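Local coordinates for GTPase-activating protein skywalker (Drosophila melanogaster, PDB 5HJQ) that acts as a GTPase-activating protein for Rab35 through its TBC domain, which also binds phosphoinositides, and so regulates synaptic vesicle protein recycling at neuromuscular junction boutons, at residues A[118-123]-A[294-299]; A[182-187]-A[212-217]; A[308-313]-A[334-339]. All coordinates share one frame; numbering follows the deposited sequence.

Contact 1 (A[118-123]-A[294-299]); sequences PMLCGQ and YFHEGI
Q123 reaches across from the chain of helix 113-122 to H296. Its CB and CG stay beyond touching distance of the facing segment. CG sits between the backbone N and the carbonyl carbon (chi1 85°), and with the extended chain beyond it this places NE2 between L120 O and H296 ND1. CD lies 3.6 Å from H296 ND1. At the tip, NE2 has two acceptors. It donates to H296 ND1 at 3.0 Å, meeting the imidazole at its edge and close to the ring plane, with an N-H...N angle of 150°. It also donates to L120 O at 2.8 Å, in the carbonyl plane and on a lone pair. The amide is thus held from both segments, and its plane is turned 30° from the imidazole. Q123 OE1 comes 3.4 Å from H296 CE1.

ND1 is the acceptor here, which is consistent with the proton of a neutral imidazole being on NE2. That atom is hydrogen-bonded to the backbone O of K94, so H296 joins three helices.

Beside this polar link the packing is apolar. L120 CB meets F295 CB at 4.0 Å. C121 SG lies over one face of the F295 ring, 4.0 Å from its centroid and offset toward the rim. This is a Cys sulfur-aromatic contact. W117 meets the same ring edge-to-face.

G298, with positive phi, ends helix 284-297. E297, next in the chain after H296, touches the bound inositol trisphosphate and forms a salt bridge with R102. The contact is a buried helix-helix junction of the all-helical TBC domain, bordering its phosphoinositide pocket.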
# COMPACT_ATOMS: atom_id res chain seq x y z
N PRO A 118 6.82 -0.97 13.63
CA PRO A 118 7.26 0.35 14.09
C PRO A 118 8.76 0.60 13.88
O PRO A 118 9.17 1.75 13.71
CB PRO A 118 6.93 0.32 15.59
CG PRO A 118 5.80 -0.62 15.69
CD PRO A 118 6.08 -1.70 14.68
N MET A 119 9.55 -0.47 13.88
CA MET A 119 10.98 -0.35 13.65
C MET A 119 11.29 -0.07 12.18
O MET A 119 12.09 0.81 11.86
CB MET A 119 11.70 -1.61 14.10
CG MET A 119 13.19 -1.58 13.84
SD MET A 119 14.04 -3.07 14.42
CE MET A 119 13.28 -4.33 13.40
N LEU A 120 10.67 -0.85 11.29
CA LEU A 120 10.88 -0.68 9.85
C LEU A 120 10.55 0.74 9.39
O LEU A 120 11.33 1.35 8.66
CB LEU A 120 10.04 -1.69 9.05
CG LEU A 120 10.35 -3.17 9.25
CD1 LEU A 120 9.41 -4.03 8.42
CD2 LEU A 120 11.80 -3.47 8.91
N CYS A 121 9.42 1.25 9.84
CA CYS A 121 9.01 2.61 9.50
C CYS A 121 9.95 3.65 10.11
O CYS A 121 10.21 4.69 9.51
CB CYS A 121 7.58 2.88 9.94
SG CYS A 121 6.32 1.91 9.05
N GLY A 122 10.45 3.35 11.30
CA GLY A 122 11.30 4.28 12.02
C GLY A 122 12.68 4.47 11.40
O GLY A 122 13.33 5.49 11.63
N GLN A 123 13.12 3.50 10.61
CA GLN A 123 14.49 3.47 10.10
C GLN A 123 14.78 4.53 9.03
O GLN A 123 15.94 4.74 8.68
CB GLN A 123 14.80 2.09 9.53
CG GLN A 123 14.35 1.91 8.09
CD GLN A 123 14.44 0.47 7.62
OE1 GLN A 123 15.53 -0.11 7.56
NE2 GLN A 123 13.30 -0.12 7.30
N TYR A 294 7.03 -3.55 2.02
CA TYR A 294 6.80 -2.15 1.66
C TYR A 294 7.37 -1.17 2.69
O TYR A 294 7.99 -0.17 2.32
CB TYR A 294 5.30 -1.91 1.48
CG TYR A 294 4.88 -0.45 1.42
CD1 TYR A 294 5.05 0.30 0.26
CD2 TYR A 294 4.28 0.16 2.51
CE1 TYR A 294 4.66 1.62 0.20
CE2 TYR A 294 3.89 1.49 2.46
CZ TYR A 294 4.08 2.21 1.29
OH TYR A 294 3.69 3.53 1.21
N PHE A 295 7.17 -1.47 3.97
CA PHE A 295 7.65 -0.60 5.05
C PHE A 295 9.18 -0.59 5.14
O PHE A 295 9.76 0.19 5.89
CB PHE A 295 7.07 -1.03 6.40
CG PHE A 295 5.59 -0.76 6.53
CD1 PHE A 295 5.03 0.36 5.95
CD2 PHE A 295 4.78 -1.63 7.24
CE1 PHE A 295 3.68 0.61 6.08
CE2 PHE A 295 3.42 -1.38 7.36
CZ PHE A 295 2.87 -0.26 6.77
N HIS A 296 9.82 -1.47 4.37
CA HIS A 296 11.28 -1.56 4.36
C HIS A 296 11.87 -1.03 3.06
O HIS A 296 12.84 -0.28 3.07
CB HIS A 296 11.71 -3.01 4.58
CG HIS A 296 13.19 -3.19 4.73
ND1 HIS A 296 13.92 -2.52 5.68
CD2 HIS A 296 14.06 -3.98 4.06
CE1 HIS A 296 15.19 -2.87 5.58
NE2 HIS A 296 15.30 -3.76 4.61
N GLU A 297 11.26 -1.42 1.94
CA GLU A 297 11.78 -1.08 0.62
C GLU A 297 11.17 0.20 0.06
O GLU A 297 11.86 1.03 -0.52
CB GLU A 297 11.55 -2.23 -0.36
CG GLU A 297 12.05 -3.58 0.14
CD GLU A 297 11.98 -4.65 -0.93
OE1 GLU A 297 12.45 -4.39 -2.06
OE2 GLU A 297 11.46 -5.75 -0.63
N GLY A 298 9.86 0.34 0.21
CA GLY A 298 9.17 1.51 -0.30
C GLY A 298 8.15 1.18 -1.37
O GLY A 298 7.72 0.03 -1.48
N ILE A 299 7.80 2.17 -2.18
CA ILE A 299 6.68 2.07 -3.11
C ILE A 299 6.97 1.14 -4.30
O ILE A 299 6.05 0.73 -5.01
CB ILE A 299 6.29 3.47 -3.66
CG1 ILE A 299 4.90 3.44 -4.30
CG2 ILE A 299 7.35 3.99 -4.62
CD1 ILE A 299 4.49 4.76 -4.92

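Contact 2 (A[182-187]-A[212-217]); sequences NVLGYD and EAYICL
Y214 sets its ring carbon CE1 against L184 and V183. The contact joins helix 171-187 to helix 210-221 within the all-helical TBC fold. The two short segments run in roughly the same direction, with their axes inclined by 40°. Their closest approach is 11.2 Å, so the contact is made by side chains.

Y214 reaches across from helix 210-221. Its CG is anti to the backbone N (chi1 164°), which carries the ring across toward helix 171-187. CE1 is the atom that meets both aliphatic neighbours. L184 CD2 comes to 3.6 Å from Y214 CE1, and V183 CG1 to 4.0 Å from the same carbon. Both methyl groups approach the ring obliquely. The V183 and Y214 side chains cross at about a right angle. Y135 also meets the Y214 ring.

L184 is shared between two partners. One branch, CD2, serves the tyrosine. The other, CD1, turns to L217, one helical turn further along helix 210-221, and meets both its CB and its CD1. The two leucines cross at about a right angle. L197 touches L184 as well, and T201 and L204 touch L217, so helix 197-204 also borders this leucine pair. M138 of helix 134-143 packs on V183 and D187.

Polar atoms come near each other at the C-terminal end of helix 171-187. There the D187 carboxylate plane is turned 49° from the phenol ring, and D187 OD2 stands 3.8 Å from Y214 OH.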
# COMPACT_ATOMS: atom_id res chain seq x y z
N ASN A 182 -6.36 13.43 10.85
CA ASN A 182 -6.63 14.82 11.21
C ASN A 182 -5.38 15.47 11.76
O ASN A 182 -5.04 16.60 11.40
CB ASN A 182 -7.76 14.91 12.23
CG ASN A 182 -9.12 15.11 11.58
OD1 ASN A 182 -9.64 16.22 11.54
ND2 ASN A 182 -9.70 14.03 11.07
N VAL A 183 -4.69 14.75 12.64
CA VAL A 183 -3.44 15.22 13.23
C VAL A 183 -2.38 15.40 12.15
O VAL A 183 -1.68 16.43 12.12
CB VAL A 183 -2.92 14.24 14.30
CG1 VAL A 183 -1.50 14.60 14.71
CG2 VAL A 183 -3.85 14.24 15.52
N LEU A 184 -2.25 14.41 11.27
CA LEU A 184 -1.29 14.48 10.18
C LEU A 184 -1.55 15.69 9.29
O LEU A 184 -0.63 16.44 8.98
CB LEU A 184 -1.33 13.19 9.35
CG LEU A 184 -0.54 12.04 9.99
CD1 LEU A 184 -0.69 10.76 9.20
CD2 LEU A 184 0.93 12.43 10.12
N GLY A 185 -2.81 15.88 8.91
CA GLY A 185 -3.21 17.03 8.12
C GLY A 185 -2.89 18.34 8.82
O GLY A 185 -2.60 19.35 8.17
N TYR A 186 -2.94 18.32 10.14
CA TYR A 186 -2.67 19.50 10.95
C TYR A 186 -1.18 19.81 11.05
O TYR A 186 -0.77 20.97 11.02
CB TYR A 186 -3.25 19.32 12.35
CG TYR A 186 -2.87 20.41 13.34
CD1 TYR A 186 -3.31 21.72 13.16
CD2 TYR A 186 -2.10 20.12 14.46
CE1 TYR A 186 -2.97 22.72 14.06
CE2 TYR A 186 -1.76 21.11 15.37
CZ TYR A 186 -2.20 22.40 15.17
OH TYR A 186 -1.86 23.39 16.07
N ASP A 187 -0.36 18.77 11.16
CA ASP A 187 1.08 18.94 11.35
C ASP A 187 1.83 18.95 10.01
O ASP A 187 2.93 19.48 9.91
CB ASP A 187 1.64 17.85 12.25
CG ASP A 187 3.01 18.19 12.81
OD1 ASP A 187 3.19 19.34 13.27
OD2 ASP A 187 3.90 17.32 12.78
N GLU A 212 1.68 4.71 18.02
CA GLU A 212 2.70 4.03 17.24
C GLU A 212 2.40 4.10 15.74
O GLU A 212 3.30 4.31 14.93
CB GLU A 212 2.83 2.57 17.68
CG GLU A 212 3.76 2.38 18.86
CD GLU A 212 3.73 0.96 19.40
OE1 GLU A 212 2.62 0.44 19.63
OE2 GLU A 212 4.82 0.37 19.60
N ALA A 213 1.13 3.93 15.40
CA ALA A 213 0.68 4.06 14.01
C ALA A 213 1.04 5.44 13.48
O ALA A 213 1.56 5.56 12.37
CB ALA A 213 -0.82 3.83 13.91
N TYR A 214 0.77 6.47 14.28
CA TYR A 214 1.12 7.83 13.89
C TYR A 214 2.60 7.98 13.59
O TYR A 214 2.98 8.53 12.55
CB TYR A 214 0.73 8.83 14.99
CG TYR A 214 1.42 10.16 14.80
CD1 TYR A 214 0.96 11.07 13.86
CD2 TYR A 214 2.53 10.51 15.56
CE1 TYR A 214 1.57 12.29 13.67
CE2 TYR A 214 3.16 11.73 15.38
CZ TYR A 214 2.68 12.61 14.43
OH TYR A 214 3.28 13.83 14.23
N ILE A 215 3.43 7.51 14.51
CA ILE A 215 4.88 7.65 14.39
C ILE A 215 5.41 6.91 13.16
O ILE A 215 6.36 7.36 12.52
CB ILE A 215 5.60 7.15 15.66
CG1 ILE A 215 5.16 7.96 16.88
CG2 ILE A 215 7.10 7.24 15.50
CD1 ILE A 215 5.76 7.47 18.21
N CYS A 216 4.79 5.78 12.83
CA CYS A 216 5.10 5.10 11.57
C CYS A 216 4.79 6.00 10.37
O CYS A 216 5.62 6.18 9.49
CB CYS A 216 4.31 3.80 11.45
SG CYS A 216 4.96 2.46 12.45
N LEU A 217 3.58 6.55 10.36
CA LEU A 217 3.11 7.39 9.27
C LEU A 217 3.97 8.63 9.06
O LEU A 217 4.35 8.94 7.93
CB LEU A 217 1.66 7.80 9.51
CG LEU A 217 0.65 6.67 9.32
CD1 LEU A 217 -0.58 6.87 10.19
CD2 LEU A 217 0.26 6.56 7.85

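Contact 3 (A[308-313]-A[334-339]); sequences VILNLF and NALIKF
F313 and F339 form the aromatic part of this contact, a T-shaped pair. The edge of F313 points at the face of F339. The ring centroids are 5.2 Å apart and the planes stand at 70°. F313 CD1 leads, 3.4 Å from F339 CG. Each phenylalanine has CG anti to its backbone N (F313 chi1 -177°), which sends both rings toward the facing helix. W323 adds a second edge-to-face partner to F339.

CH-pi contacts come next. L336 CD2 lies over one face of the F313 ring, 3.9 Å from its centroid and offset toward the rim. F313 CA in turn lies over the face of F339, 4.1 Å from the ring centroid. Each ring therefore has an aliphatic carbon on a face.

The helices that carry these rings, 300-317 and 332-341, belong to the C-terminal helical part of the TBC domain. Their short segments cross nearly perpendicularly, at 92°. F313 and L336 have the nearest CA atoms, and F339 is covered about as much as L336. Replacing F313 with an alanine is likely to open a gap between the two helices, leaving the F339 face without its aromatic edge and L336 CD2 without a ring to cover.

Aliphatic packing lines the sides. A335 CB touches the far end of F313 at CZ, 3.9 Å away. L310 CD2 meets L336 CD2, and W277 of helix 274-279 touches both leucines. L312 CB rests 4.0 Å from F339 CE2.

One backbone oxygen also approaches a ring: L312 O is 3.5 Å from F339 CZ.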
# COMPACT_ATOMS: atom_id res chain seq x y z
N VAL A 308 2.47 -8.01 -11.39
CA VAL A 308 2.08 -9.39 -11.15
C VAL A 308 0.58 -9.58 -11.34
O VAL A 308 0.14 -10.52 -12.01
CB VAL A 308 2.47 -9.86 -9.73
CG1 VAL A 308 1.93 -11.25 -9.45
CG2 VAL A 308 3.97 -9.84 -9.58
N ILE A 309 -0.20 -8.69 -10.74
CA ILE A 309 -1.65 -8.72 -10.87
C ILE A 309 -2.06 -8.66 -12.35
O ILE A 309 -2.93 -9.41 -12.79
CB ILE A 309 -2.31 -7.56 -10.11
CG1 ILE A 309 -2.13 -7.73 -8.60
CG2 ILE A 309 -3.79 -7.46 -10.46
CD1 ILE A 309 -2.82 -6.67 -7.78
N LEU A 310 -1.41 -7.77 -13.10
CA LEU A 310 -1.71 -7.61 -14.52
C LEU A 310 -1.40 -8.87 -15.32
O LEU A 310 -2.17 -9.25 -16.21
CB LEU A 310 -0.93 -6.42 -15.09
CG LEU A 310 -1.50 -5.05 -14.73
CD1 LEU A 310 -0.53 -3.95 -15.09
CD2 LEU A 310 -2.83 -4.84 -15.43
N ASN A 311 -0.28 -9.52 -15.02
CA ASN A 311 0.06 -10.79 -15.65
C ASN A 311 -0.93 -11.88 -15.27
O ASN A 311 -1.40 -12.63 -16.13
CB ASN A 311 1.48 -11.22 -15.28
CG ASN A 311 2.53 -10.26 -15.78
OD1 ASN A 311 2.25 -9.41 -16.62
ND2 ASN A 311 3.75 -10.39 -15.27
N LEU A 312 -1.23 -11.98 -13.98
CA LEU A 312 -2.18 -12.98 -13.49
C LEU A 312 -3.58 -12.77 -14.09
O LEU A 312 -4.29 -13.73 -14.35
CB LEU A 312 -2.26 -12.95 -11.96
CG LEU A 312 -1.07 -13.49 -11.18
CD1 LEU A 312 -1.25 -13.23 -9.69
CD2 LEU A 312 -0.88 -14.97 -11.44
N PHE A 313 -3.96 -11.51 -14.29
CA PHE A 313 -5.28 -11.21 -14.82
C PHE A 313 -5.39 -11.54 -16.31
O PHE A 313 -6.42 -12.02 -16.77
CB PHE A 313 -5.64 -9.73 -14.60
CG PHE A 313 -7.02 -9.37 -15.06
CD1 PHE A 313 -8.14 -9.77 -14.34
CD2 PHE A 313 -7.21 -8.62 -16.21
CE1 PHE A 313 -9.41 -9.44 -14.76
CE2 PHE A 313 -8.49 -8.29 -16.63
CZ PHE A 313 -9.59 -8.70 -15.91
N ASN A 334 -12.89 -2.30 -12.98
CA ASN A 334 -13.35 -2.97 -11.77
C ASN A 334 -13.34 -4.47 -12.02
O ASN A 334 -13.58 -5.26 -11.13
CB ASN A 334 -14.72 -2.49 -11.27
CG ASN A 334 -14.90 -1.00 -11.41
OD1 ASN A 334 -13.94 -0.19 -11.28
ND2 ASN A 334 -16.18 -0.60 -11.47
N ALA A 335 -13.01 -4.86 -13.24
CA ALA A 335 -12.80 -6.29 -13.50
C ALA A 335 -11.53 -6.71 -12.79
O ALA A 335 -11.45 -7.80 -12.22
CB ALA A 335 -12.73 -6.59 -14.98
N LEU A 336 -10.55 -5.81 -12.77
CA LEU A 336 -9.29 -6.05 -12.08
C LEU A 336 -9.50 -6.08 -10.57
O LEU A 336 -8.93 -6.92 -9.87
CB LEU A 336 -8.26 -4.98 -12.45
CG LEU A 336 -7.63 -5.15 -13.84
CD1 LEU A 336 -7.18 -3.82 -14.41
CD2 LEU A 336 -6.47 -6.12 -13.76
N ILE A 337 -10.32 -5.16 -10.06
CA ILE A 337 -10.66 -5.12 -8.65
C ILE A 337 -11.35 -6.40 -8.20
O ILE A 337 -10.98 -6.99 -7.18
CB ILE A 337 -11.57 -3.92 -8.32
CG1 ILE A 337 -10.85 -2.60 -8.59
CG2 ILE A 337 -12.04 -3.98 -6.88
CD1 ILE A 337 -9.65 -2.36 -7.70
N LYS A 338 -12.34 -6.84 -8.97
CA LYS A 338 -13.07 -8.06 -8.66
C LYS A 338 -12.14 -9.28 -8.69
O LYS A 338 -12.25 -10.17 -7.85
CB LYS A 338 -14.23 -8.26 -9.63
CG LYS A 338 -15.34 -7.23 -9.53
CD LYS A 338 -16.53 -7.62 -10.39
CE LYS A 338 -16.12 -7.88 -11.84
NZ LYS A 338 -17.18 -7.45 -12.80
N PHE A 339 -11.23 -9.30 -9.66
CA PHE A 339 -10.27 -10.39 -9.80
C PHE A 339 -9.35 -10.48 -8.59
O PHE A 339 -9.00 -11.58 -8.15
CB PHE A 339 -9.45 -10.20 -11.08
CG PHE A 339 -8.32 -11.19 -11.23
CD1 PHE A 339 -8.57 -12.51 -11.55
CD2 PHE A 339 -7.01 -10.78 -11.05
CE1 PHE A 339 -7.54 -13.41 -11.68
CE2 PHE A 339 -5.97 -11.68 -11.18
CZ PHE A 339 -6.23 -13.00 -11.50

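How the contacts relate
From the N terminus, helix 113-122 opens contact 1, which closes 171 residues beyond Q123, at the end of helix 284-297. Contact 2 nests inside that long loop and closes a shorter one, between helices 171-187 and 210-221. Contacts 1 and 2 touch: C216 SG packs against P118 CA and C121 CB, so helix 210-221 links them. Contact 3 follows in series, joining helices 300-317 and 332-341. It does not touch the others. Its centre lies about 26 Å from that of contact 1, on the opposite side of the chain's centre. Helix 300-317 directly follows helix 284-297 and connects the two regions.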